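PDB 3CYM: HRDC domain-containing protein from Bifidobacterium adolescentis ATCC 15703, which is of unknown function but probably binds nucleic acid and trims it as a 3'-5' exonuclease. Local coordinates for residues A[222-225]-A[226-229]; A[257-261]-A[262-266]; A[117-121]-A[122-126]; A[380-383]-A[384-388]. All blocks are in the same frame, centred on the assembly; numbering follows the deposited sequence.

Contact 1 (A[222-225]-A[226-229]); sequences SHIT and EVMR
The imidazole of H223 meets the carboxylate of E226 at its edge: ND1 donates to OE2 over 2.8 Å, and that oxygen lies close to the ring plane. The two side chains run alongside each other in the same direction, but the carboxylate is turned steeply, its plane 77° from the ring, and the N-H reaches OE2 from above the carboxylate plane. The second flat group, the guanidinium of R229, is likewise used at its edge, where NH1 donates to the carbonyl O of T225 over 2.8 Å. To reach back four residues the arginine chain bends at chi2 and chi3. The long side chains of E226 and R229 suit a solvent-facing turn, since each can fold back on a short 3-10 segment.

V227 N donates to I224 O (3.0 Å), an i to i+3 bond of the 3-10 type, and weaker bonds run from E226 N to H223 O and from M228 N to T225 O. I224 and V227 supply the apolar side, set nearly perpendicular to each other with CD1 of I224 3.9 Å from CG1 of V227.

The turn belongs to the loop between helices 193-207 and 231-250. I224 and V227 rest on L234 of helix 231-250, while I224 also touches I265 of helix 261-270. From that same helix K269 forms a salt bridge with OE1 of E226, giving the carboxylate a second partner.

Contact 2 (A[257-261]-A[262-266]); sequences LLLSD and SSIIE
S260 and S263 meet where the chain enters helix 261-270, the backbone passing from extended angles at L259 and S260 into helical ones at D261, with I265 N donating to D261 O at 3.0 Å in a nearly straight bond. S260 is the N-cap: its OG accepts from S263 N at 3.0 Å, an amide of the first turn with no helical carbonyl one turn earlier to accept from it. With chi1 at 69°, OG sits between its own backbone N and carbonyl carbon, turned toward the start of the helix. Serine suits the place because its short hydroxyl can fold back on the turn. Without the hydroxyl, as in a glycine here, the amide of S263 would probably lose its capping acceptor and the first turn could fray.

Water 1 accepts from S260 N and is hydrogen-bonded to S263 OG at 2.7 Å, a bridge between the two serines; S263 OG also bonds to S283. On the apolar side L259 crosses I264 at a slant, CD2 lying 3.7 Å from CG1 of I264, while L259 CD1 rests on CB of S263. These branched chains fill the buried flank of the turn.

Within the HRDC region, the junction packs against helix 231-250, where I264 touches V237 and L240. R244 of that helix ties the turn down, forming a salt bridge with D261 OD1 and donating to the carbonyl of L259.

Contact 3 (A[117-121]-A[122-126]); sequences RLFDT and EIAAR
D120 grips the amides of E122 and I123 as the N-cap of helix 121-127, at the point where the edge strand 117-120 of the mixed exonuclease sheet turns into a helix. Its OD1 accepts from E122 N at 3.0 Å, on the anti side of the carboxylate and somewhat out of its plane, and takes a weak bond from I123 N. The CG of D120 lies anti to its backbone N (chi1 -165°), which brings the carboxylate over the first-turn amides. The main chain adds a nearly straight bond from A124 N to D120 O, at 3.0 Å. Aspartate suits the place: a compact anion beside the positive end of the helix dipole, which would probably favour its charged form. Were a leucine to stand here, the amide of E122 and the hydroxyl of S101 would probably be left without their partner.

I123 lies across the aspartate, its CD1 3.4 Å from OD2. In the next shell, S101 OG bonds to OD2 and D100 N to OD1, so the junction between strand 95-98 and helix 101-111 holds the carboxylate's rotation; H99 ND1 likewise bonds to OG1 of T121. Helix 193-207 flanks the same corner, F200 touching D120 and E199 touching I123. Helix 176-190 places M183 and L187 against A124, whose small methyl leaves room for the ring of F119. Here CZ of F119 stands 3.8 Å from CB of A124.

Contact 4 (A[380-383]-A[384-388]); sequences TRTP and VEIVI
T382 leans its methyl branch on the short helix 384-387, running roughly square to I386 and more aslant to V387. CG2 of T382 lies 3.8 Å from CG2 of I386, and the neighbouring CB of T382 is 3.7 Å from CG2 of V387. One threonine therefore sets its apolar branch against two beta-branched residues of the helix. Its chi1 of -45° puts CG2 anti to the backbone N and OG1 beside that N; the hydroxyl turns back up the chain instead and donates to OG1 of T380 at 2.8 Å. Threonine suits this place because its two branches do different work, a methyl for the helix and a hydroxyl for the preceding turn.

P383 is the N-cap residue, and proline suits this position because the helix makes no use of the N-cap residue's own amide, so its missing N-H loses no helical bond. Its carbonyl O accepts twice: from I386 N at 2.9 Å, well above the carbonyl plane, and from V387 N at 3.1 Å, nearly along the C=O axis. The two bonds close the first turn, and CB of P383 adds a loose contact with CG1 of I386 at 4.1 Å.

Just before, R381 takes up positive phi in a Schellman motif that ends helix 360-380, so the chain leaves one helix and enters the next within a few residues. V384 packs back on V373 and A377 of helix 360-380, and T380 and T382 touch W195 of helix 193-207. P383 and I386 face R126 of helix 121-127, joining this C-terminal region to the exonuclease domain.

How the contacts relate
Contact 3 is the buried one, at the edge of the exonuclease sheet, contacts 2 and 4 are partly buried, and contact 1 lies at the surface. Three of them begin helices by different means: a hydroxyl in contact 2, a carboxylate in contact 3, and in contact 4 a proline with no side-chain cap, whose carbonyl closes the first turn, whereas contact 1 is a 3-10 turn braced by polar side chains at its edge. Contacts 1 and 2 touch, S222 N probably donating to D261 OD2, and share helix 231-250 as support. Contacts 3 and 4 also touch, R126 packing against P383 and I386. The two pairs stand far apart, with nearest atoms more than 20 Å from each other.

Contact 1 (A[222-225]-A[226-229])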
loop_
_atom_site.group_PDB
_atom_site.type_symbol
_atom_site.label_atom_id
_atom_site.label_comp_id
_atom_site.label_asym_id
_atom_site.label_seq_id
_atom_site.Cartn_x
_atom_site.Cartn_y
_atom_site.Cartn_z
ATOM N N SER A 222 7.176 -6.018 16.165
ATOM C CA SER A 222 8.540 -6.458 15.883
ATOM C C SER A 222 9.162 -7.139 17.103
ATOM O O SER A 222 8.900 -6.754 18.251
ATOM C CB SER A 222 9.416 -5.309 15.364
ATOM O OG SER A 222 9.298 -4.153 16.167
ATOM N N HIS A 223 9.953 -8.180 16.824
ATOM C CA HIS A 223 10.616 -9.031 17.824
ATOM C C HIS A 223 9.646 -9.879 18.653
ATOM O O HIS A 223 9.981 -10.296 19.770
ATOM C CB HIS A 223 11.567 -8.231 18.725
ATOM C CG HIS A 223 12.697 -7.588 17.986
ATOM N ND1 HIS A 223 13.971 -8.114 17.970
ATOM C CD2 HIS A 223 12.741 -6.468 17.227
ATOM C CE1 HIS A 223 14.753 -7.343 17.237
ATOM N NE2 HIS A 223 14.031 -6.339 16.772
ATOM N N ILE A 224 8.468 -10.156 18.079
ATOM C CA ILE A 224 7.403 -10.944 18.729
ATOM C C ILE A 224 7.822 -12.399 18.938
ATOM O O ILE A 224 7.365 -13.069 19.874
ATOM C CB ILE A 224 6.037 -10.852 17.942
ATOM C CG1 ILE A 224 4.870 -11.440 18.739
ATOM C CG2 ILE A 224 6.129 -11.487 16.545
ATOM C CD1 ILE A 224 4.694 -10.821 20.079
ATOM N N THR A 225 8.727 -12.851 18.073
ATOM C CA THR A 225 9.226 -14.217 18.060
ATOM C C THR A 225 9.968 -14.574 19.353
ATOM O O THR A 225 9.951 -15.723 19.789
ATOM C CB THR A 225 10.079 -14.492 16.781
ATOM O OG1 THR A 225 10.544 -15.847 16.785
ATOM C CG2 THR A 225 11.256 -13.540 16.676
ATOM N N GLU A 226 10.551 -13.560 19.990
ATOM C CA GLU A 226 11.280 -13.712 21.244
ATOM C C GLU A 226 10.364 -14.006 22.435
ATOM O O GLU A 226 10.843 -14.226 23.547
ATOM C CB GLU A 226 12.070 -12.433 21.527
ATOM C CG GLU A 226 13.056 -12.013 20.438
ATOM C CD GLU A 226 13.714 -10.677 20.734
ATOM O OE1 GLU A 226 13.520 -10.140 21.848
ATOM O OE2 GLU A 226 14.429 -10.154 19.850
ATOM N N VAL A 227 9.057 -14.026 22.181
ATOM C CA VAL A 227 8.029 -14.063 23.219
ATOM C C VAL A 227 6.955 -15.124 22.889
ATOM O O VAL A 227 6.091 -15.436 23.714
ATOM C CB VAL A 227 7.479 -12.592 23.463
ATOM C CG1 VAL A 227 5.969 -12.467 23.390
ATOM C CG2 VAL A 227 8.046 -11.990 24.741
ATOM N N MET A 228 7.067 -15.720 21.700
ATOM C CA MET A 228 6.096 -16.707 21.184
ATOM C C MET A 228 5.943 -18.026 21.954
ATOM O O MET A 228 4.919 -18.691 21.831
ATOM C CB MET A 228 6.365 -16.993 19.706
ATOM C CG MET A 228 5.429 -16.258 18.758
ATOM S SD MET A 228 6.109 -16.055 17.096
ATOM C CE MET A 228 6.422 -17.755 16.598
ATOM N N ARG A 229 6.940 -18.399 22.751
ATOM C CA ARG A 229 6.836 -19.570 23.631
ATOM C C ARG A 229 5.952 -19.299 24.853
ATOM O O ARG A 229 5.456 -20.225 25.494
ATOM C CB ARG A 229 8.233 -20.014 24.085
ATOM C CG ARG A 229 8.990 -18.977 24.941
ATOM C CD ARG A 229 10.416 -18.798 24.452
ATOM N NE ARG A 229 10.446 -18.194 23.121
ATOM C CZ ARG A 229 11.243 -18.586 22.129
ATOM N NH1 ARG A 229 11.185 -17.970 20.956
ATOM N NH2 ARG A 229 12.088 -19.599 22.298
#

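Contact 2 (A[257-261]-A[262-266])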
loop_
_atom_site.group_PDB
_atom_site.type_symbol
_atom_site.label_atom_id
_atom_site.label_comp_id
_atom_site.label_asym_id
_atom_site.label_seq_id
_atom_site.Cartn_x
_atom_site.Cartn_y
_atom_site.Cartn_z
ATOM N N LEU A 257 4.184 5.871 17.773
ATOM C CA LEU A 257 4.536 7.127 18.422
ATOM C C LEU A 257 4.003 7.163 19.854
ATOM O O LEU A 257 4.548 7.855 20.715
ATOM C CB LEU A 257 4.039 8.331 17.607
ATOM C CG LEU A 257 4.866 8.702 16.369
ATOM C CD1 LEU A 257 4.101 9.625 15.438
ATOM C CD2 LEU A 257 6.181 9.342 16.784
ATOM N N LEU A 258 2.943 6.400 20.108
ATOM C CA LEU A 258 2.342 6.331 21.438
ATOM C C LEU A 258 3.066 5.350 22.348
ATOM O O LEU A 258 3.204 5.580 23.547
ATOM C CB LEU A 258 0.870 5.939 21.328
ATOM C CG LEU A 258 -0.040 6.969 20.670
ATOM C CD1 LEU A 258 -1.488 6.572 20.903
ATOM C CD2 LEU A 258 0.236 8.390 21.206
ATOM N N LEU A 259 3.514 4.247 21.760
ATOM C CA LEU A 259 4.177 3.182 22.488
ATOM C C LEU A 259 4.972 2.357 21.477
ATOM O O LEU A 259 4.437 1.921 20.448
ATOM C CB LEU A 259 3.142 2.326 23.246
ATOM C CG LEU A 259 3.604 1.184 24.156
ATOM C CD1 LEU A 259 4.319 1.697 25.400
ATOM C CD2 LEU A 259 2.413 0.327 24.540
ATOM N N SER A 260 6.255 2.168 21.767
ATOM C CA SER A 260 7.140 1.386 20.922
ATOM C C SER A 260 6.868 -0.112 21.042
ATOM O O SER A 260 6.309 -0.574 22.041
ATOM C CB SER A 260 8.587 1.659 21.311
ATOM O OG SER A 260 8.861 1.109 22.586
ATOM N N ASP A 261 7.292 -0.860 20.026
ATOM C CA ASP A 261 7.251 -2.321 20.042
ATOM C C ASP A 261 8.245 -2.910 21.042
ATOM O O ASP A 261 7.950 -3.918 21.675
ATOM C CB ASP A 261 7.525 -2.878 18.646
ATOM C CG ASP A 261 6.345 -2.712 17.699
ATOM O OD1 ASP A 261 5.337 -2.083 18.084
ATOM O OD2 ASP A 261 6.422 -3.222 16.559
ATOM N N SER A 262 9.410 -2.274 21.183
ATOM C CA SER A 262 10.407 -2.652 22.193
ATOM C C SER A 262 9.832 -2.632 23.596
ATOM O O SER A 262 10.071 -3.567 24.350
ATOM C CB SER A 262 11.624 -1.720 22.163
ATOM O OG SER A 262 12.159 -1.609 20.861
ATOM N N SER A 263 9.093 -1.568 23.934
ATOM C CA SER A 263 8.431 -1.435 25.245
ATOM C C SER A 263 7.430 -2.545 25.487
ATOM O O SER A 263 7.451 -3.148 26.551
ATOM C CB SER A 263 7.706 -0.096 25.401
ATOM O OG SER A 263 8.629 0.978 25.462
ATOM N N ILE A 264 6.569 -2.788 24.494
ATOM C CA ILE A 264 5.586 -3.882 24.503
ATOM C C ILE A 264 6.235 -5.248 24.784
ATOM O O ILE A 264 5.832 -5.942 25.720
ATOM C CB ILE A 264 4.761 -3.934 23.175
ATOM C CG1 ILE A 264 3.847 -2.712 23.058
ATOM C CG2 ILE A 264 3.920 -5.209 23.085
ATOM C CD1 ILE A 264 3.192 -2.553 21.708
ATOM N N ILE A 265 7.246 -5.607 23.990
ATOM C CA ILE A 265 7.991 -6.862 24.176
ATOM C C ILE A 265 8.690 -6.899 25.543
ATOM O O ILE A 265 8.638 -7.908 26.244
ATOM C CB ILE A 265 8.996 -7.109 23.001
ATOM C CG1 ILE A 265 8.257 -7.224 21.653
ATOM C CG2 ILE A 265 9.877 -8.337 23.243
ATOM C CD1 ILE A 265 7.258 -8.362 21.559
ATOM N N GLU A 266 9.298 -5.783 25.929
ATOM C CA GLU A 266 9.980 -5.660 27.216
ATOM C C GLU A 266 9.076 -5.975 28.408
ATOM O O GLU A 266 9.447 -6.767 29.281
ATOM C CB GLU A 266 10.535 -4.250 27.373
ATOM C CG GLU A 266 11.982 -4.205 27.770
ATOM C CD GLU A 266 12.436 -2.811 28.164
ATOM O OE1 GLU A 266 12.960 -2.664 29.287
ATOM O OE2 GLU A 266 12.272 -1.867 27.354
HETATM O O HOH W 1 7.478 3.107 24.245
#

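Contact 3 (A[117-121]-A[122-126])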
loop_
_atom_site.group_PDB
_atom_site.type_symbol
_atom_site.label_atom_id
_atom_site.label_comp_id
_atom_site.label_asym_id
_atom_site.label_seq_id
_atom_site.Cartn_x
_atom_site.Cartn_y
_atom_site.Cartn_z
ATOM N N ARG A 117 -12.847 3.304 -15.121
ATOM C CA ARG A 117 -11.810 2.715 -15.956
ATOM C C ARG A 117 -10.445 3.059 -15.353
ATOM O O ARG A 117 -10.303 4.065 -14.651
ATOM C CB ARG A 117 -11.914 3.215 -17.406
ATOM C CG ARG A 117 -13.047 2.559 -18.219
ATOM C CD ARG A 117 -13.041 2.941 -19.690
ATOM N NE ARG A 117 -13.324 4.361 -19.904
ATOM C CZ ARG A 117 -13.274 4.972 -21.087
ATOM N NH1 ARG A 117 -13.543 6.269 -21.173
ATOM N NH2 ARG A 117 -12.956 4.294 -22.185
ATOM N N LEU A 118 -9.453 2.219 -15.625
ATOM C CA LEU A 118 -8.122 2.382 -15.050
ATOM C C LEU A 118 -7.024 2.104 -16.052
ATOM O O LEU A 118 -7.124 1.181 -16.854
ATOM C CB LEU A 118 -7.954 1.441 -13.854
ATOM C CG LEU A 118 -6.686 1.490 -13.003
ATOM C CD1 LEU A 118 -6.634 2.789 -12.210
ATOM C CD2 LEU A 118 -6.674 0.291 -12.082
ATOM N N PHE A 119 -5.982 2.927 -16.015
ATOM C CA PHE A 119 -4.698 2.563 -16.581
ATOM C C PHE A 119 -3.683 2.673 -15.462
ATOM O O PHE A 119 -3.428 3.765 -14.952
ATOM C CB PHE A 119 -4.305 3.463 -17.752
ATOM C CG PHE A 119 -3.085 2.989 -18.489
ATOM C CD1 PHE A 119 -3.210 2.206 -19.620
ATOM C CD2 PHE A 119 -1.802 3.320 -18.048
ATOM C CE1 PHE A 119 -2.078 1.743 -20.297
ATOM C CE2 PHE A 119 -0.673 2.868 -18.723
ATOM C CZ PHE A 119 -0.812 2.084 -19.848
ATOM N N ASP A 120 -3.107 1.540 -15.077
ATOM C CA ASP A 120 -2.083 1.532 -14.039
ATOM C C ASP A 120 -0.692 1.571 -14.685
ATOM O O ASP A 120 -0.266 0.603 -15.322
ATOM C CB ASP A 120 -2.265 0.319 -13.111
ATOM C CG ASP A 120 -1.490 0.430 -11.803
ATOM O OD1 ASP A 120 -0.391 1.027 -11.753
ATOM O OD2 ASP A 120 -1.980 -0.132 -10.804
ATOM N N THR A 121 0.016 2.690 -14.517
ATOM C CA THR A 121 1.335 2.852 -15.140
ATOM C C THR A 121 2.403 1.969 -14.489
ATOM O O THR A 121 3.420 1.692 -15.106
ATOM C CB THR A 121 1.833 4.326 -15.170
ATOM O OG1 THR A 121 1.779 4.888 -13.855
ATOM C CG2 THR A 121 1.009 5.174 -16.124
ATOM N N GLU A 122 2.179 1.536 -13.247
ATOM C CA GLU A 122 3.112 0.620 -12.623
ATOM C C GLU A 122 2.891 -0.768 -13.186
ATOM O O GLU A 122 3.843 -1.413 -13.595
ATOM C CB GLU A 122 3.020 0.612 -11.090
ATOM C CG GLU A 122 3.966 -0.421 -10.453
ATOM C CD GLU A 122 4.373 -0.107 -9.025
ATOM O OE1 GLU A 122 4.040 -0.916 -8.139
ATOM O OE2 GLU A 122 5.029 0.931 -8.790
ATOM N N ILE A 123 1.637 -1.208 -13.232
ATOM C CA ILE A 123 1.302 -2.523 -13.779
ATOM C C ILE A 123 1.784 -2.691 -15.227
ATOM O O ILE A 123 2.419 -3.699 -15.567
ATOM C CB ILE A 123 -0.210 -2.824 -13.621
ATOM C CG1 ILE A 123 -0.542 -3.052 -12.140
ATOM C CG2 ILE A 123 -0.626 -4.014 -14.474
ATOM C CD1 ILE A 123 -1.999 -3.363 -11.851
ATOM N N ALA A 124 1.507 -1.684 -16.057
ATOM C CA ALA A 124 1.986 -1.629 -17.440
ATOM C C ALA A 124 3.513 -1.686 -17.561
ATOM O O ALA A 124 4.035 -2.411 -18.400
ATOM C CB ALA A 124 1.445 -0.394 -18.136
ATOM N N ALA A 125 4.227 -0.951 -16.713
ATOM C CA ALA A 125 5.700 -0.978 -16.730
ATOM C C ALA A 125 6.286 -2.361 -16.444
ATOM O O ALA A 125 7.251 -2.764 -17.088
ATOM C CB ALA A 125 6.267 0.048 -15.761
ATOM N N ARG A 126 5.684 -3.074 -15.493
ATOM C CA ARG A 126 6.087 -4.433 -15.095
ATOM C C ARG A 126 5.881 -5.434 -16.224
ATOM O O ARG A 126 6.761 -6.232 -16.545
ATOM C CB ARG A 126 5.250 -4.923 -13.907
ATOM C CG ARG A 126 5.159 -4.006 -12.722
ATOM C CD ARG A 126 6.357 -4.121 -11.842
ATOM N NE ARG A 126 6.348 -5.289 -10.967
ATOM C CZ ARG A 126 7.124 -6.358 -11.128
ATOM N NH1 ARG A 126 7.043 -7.368 -10.272
ATOM N NH2 ARG A 126 7.973 -6.428 -12.142
#

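Contact 4 (A[380-383]-A[384-388])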
loop_
_atom_site.group_PDB
_atom_site.type_symbol
_atom_site.label_atom_id
_atom_site.label_comp_id
_atom_site.label_asym_id
_atom_site.label_seq_id
_atom_site.Cartn_x
_atom_site.Cartn_y
_atom_site.Cartn_z
ATOM N N THR A 380 8.466 -14.599 -23.281
ATOM C CA THR A 380 7.575 -13.444 -23.429
ATOM C C THR A 380 8.177 -12.139 -22.887
ATOM O O THR A 380 7.570 -11.081 -23.041
ATOM C CB THR A 380 6.200 -13.682 -22.754
ATOM O OG1 THR A 380 6.363 -13.706 -21.331
ATOM C CG2 THR A 380 5.567 -15.002 -23.232
ATOM N N ARG A 381 9.360 -12.224 -22.269
ATOM C CA ARG A 381 10.043 -11.076 -21.645
ATOM C C ARG A 381 9.150 -10.324 -20.640
ATOM O O ARG A 381 8.970 -9.106 -20.710
ATOM C CB ARG A 381 10.676 -10.158 -22.701
ATOM C CG ARG A 381 12.164 -10.402 -22.889
ATOM C CD ARG A 381 12.574 -10.332 -24.350
ATOM N NE ARG A 381 12.401 -11.624 -25.017
ATOM C CZ ARG A 381 13.320 -12.591 -25.056
ATOM N NH1 ARG A 381 13.058 -13.732 -25.691
ATOM N NH2 ARG A 381 14.501 -12.425 -24.468
ATOM N N THR A 382 8.592 -11.100 -19.717
ATOM C CA THR A 382 7.726 -10.625 -18.655
ATOM C C THR A 382 8.367 -11.143 -17.365
ATOM O O THR A 382 8.821 -12.278 -17.343
ATOM C CB THR A 382 6.315 -11.231 -18.820
ATOM O OG1 THR A 382 5.906 -11.148 -20.192
ATOM C CG2 THR A 382 5.289 -10.518 -17.954
ATOM N N PRO A 383 8.477 -10.301 -16.311
ATOM C CA PRO A 383 8.977 -10.794 -15.026
ATOM C C PRO A 383 8.173 -11.998 -14.534
ATOM O O PRO A 383 6.945 -12.017 -14.661
ATOM C CB PRO A 383 8.797 -9.597 -14.091
ATOM C CG PRO A 383 8.848 -8.420 -14.983
ATOM C CD PRO A 383 8.199 -8.859 -16.259
ATOM N N VAL A 384 8.876 -13.000 -14.007
ATOM C CA VAL A 384 8.262 -14.280 -13.620
ATOM C C VAL A 384 7.133 -14.124 -12.580
ATOM O O VAL A 384 6.127 -14.830 -12.636
ATOM C CB VAL A 384 9.352 -15.331 -13.223
ATOM C CG1 VAL A 384 10.173 -14.868 -12.032
ATOM C CG2 VAL A 384 8.737 -16.701 -12.964
ATOM N N GLU A 385 7.286 -13.148 -11.685
ATOM C CA GLU A 385 6.268 -12.886 -10.670
ATOM C C GLU A 385 5.028 -12.219 -11.256
ATOM O O GLU A 385 3.957 -12.321 -10.672
ATOM C CB GLU A 385 6.829 -12.091 -9.478
ATOM C CG GLU A 385 7.018 -10.582 -9.678
ATOM C CD GLU A 385 7.574 -9.891 -8.426
ATOM O OE1 GLU A 385 7.761 -10.569 -7.395
ATOM O OE2 GLU A 385 7.826 -8.668 -8.472
ATOM N N ILE A 386 5.182 -11.573 -12.413
ATOM C CA ILE A 386 4.077 -10.904 -13.127
ATOM C C ILE A 386 3.289 -11.894 -14.012
ATOM O O ILE A 386 2.057 -11.808 -14.101
ATOM C CB ILE A 386 4.609 -9.659 -13.920
ATOM C CG1 ILE A 386 5.039 -8.557 -12.946
ATOM C CG2 ILE A 386 3.587 -9.093 -14.918
ATOM C CD1 ILE A 386 3.884 -7.900 -12.136
ATOM N N VAL A 387 4.006 -12.837 -14.636
ATOM C CA VAL A 387 3.415 -13.928 -15.438
ATOM C C VAL A 387 2.290 -14.648 -14.676
ATOM O O VAL A 387 1.203 -14.871 -15.216
ATOM C CB VAL A 387 4.508 -14.952 -15.892
ATOM C CG1 VAL A 387 3.890 -16.148 -16.575
ATOM C CG2 VAL A 387 5.493 -14.300 -16.835
ATOM N N ILE A 388 2.571 -14.994 -13.419
ATOM C CA ILE A 388 1.582 -15.493 -12.464
ATOM C C ILE A 388 2.157 -15.311 -11.062
ATOM O O ILE A 388 3.380 -15.377 -10.888
ATOM C CB ILE A 388 1.174 -16.978 -12.740
ATOM C CG1 ILE A 388 -0.001 -17.404 -11.842
ATOM C CG2 ILE A 388 2.385 -17.920 -12.658
ATOM C CD1 ILE A 388 -0.833 -18.506 -12.406
#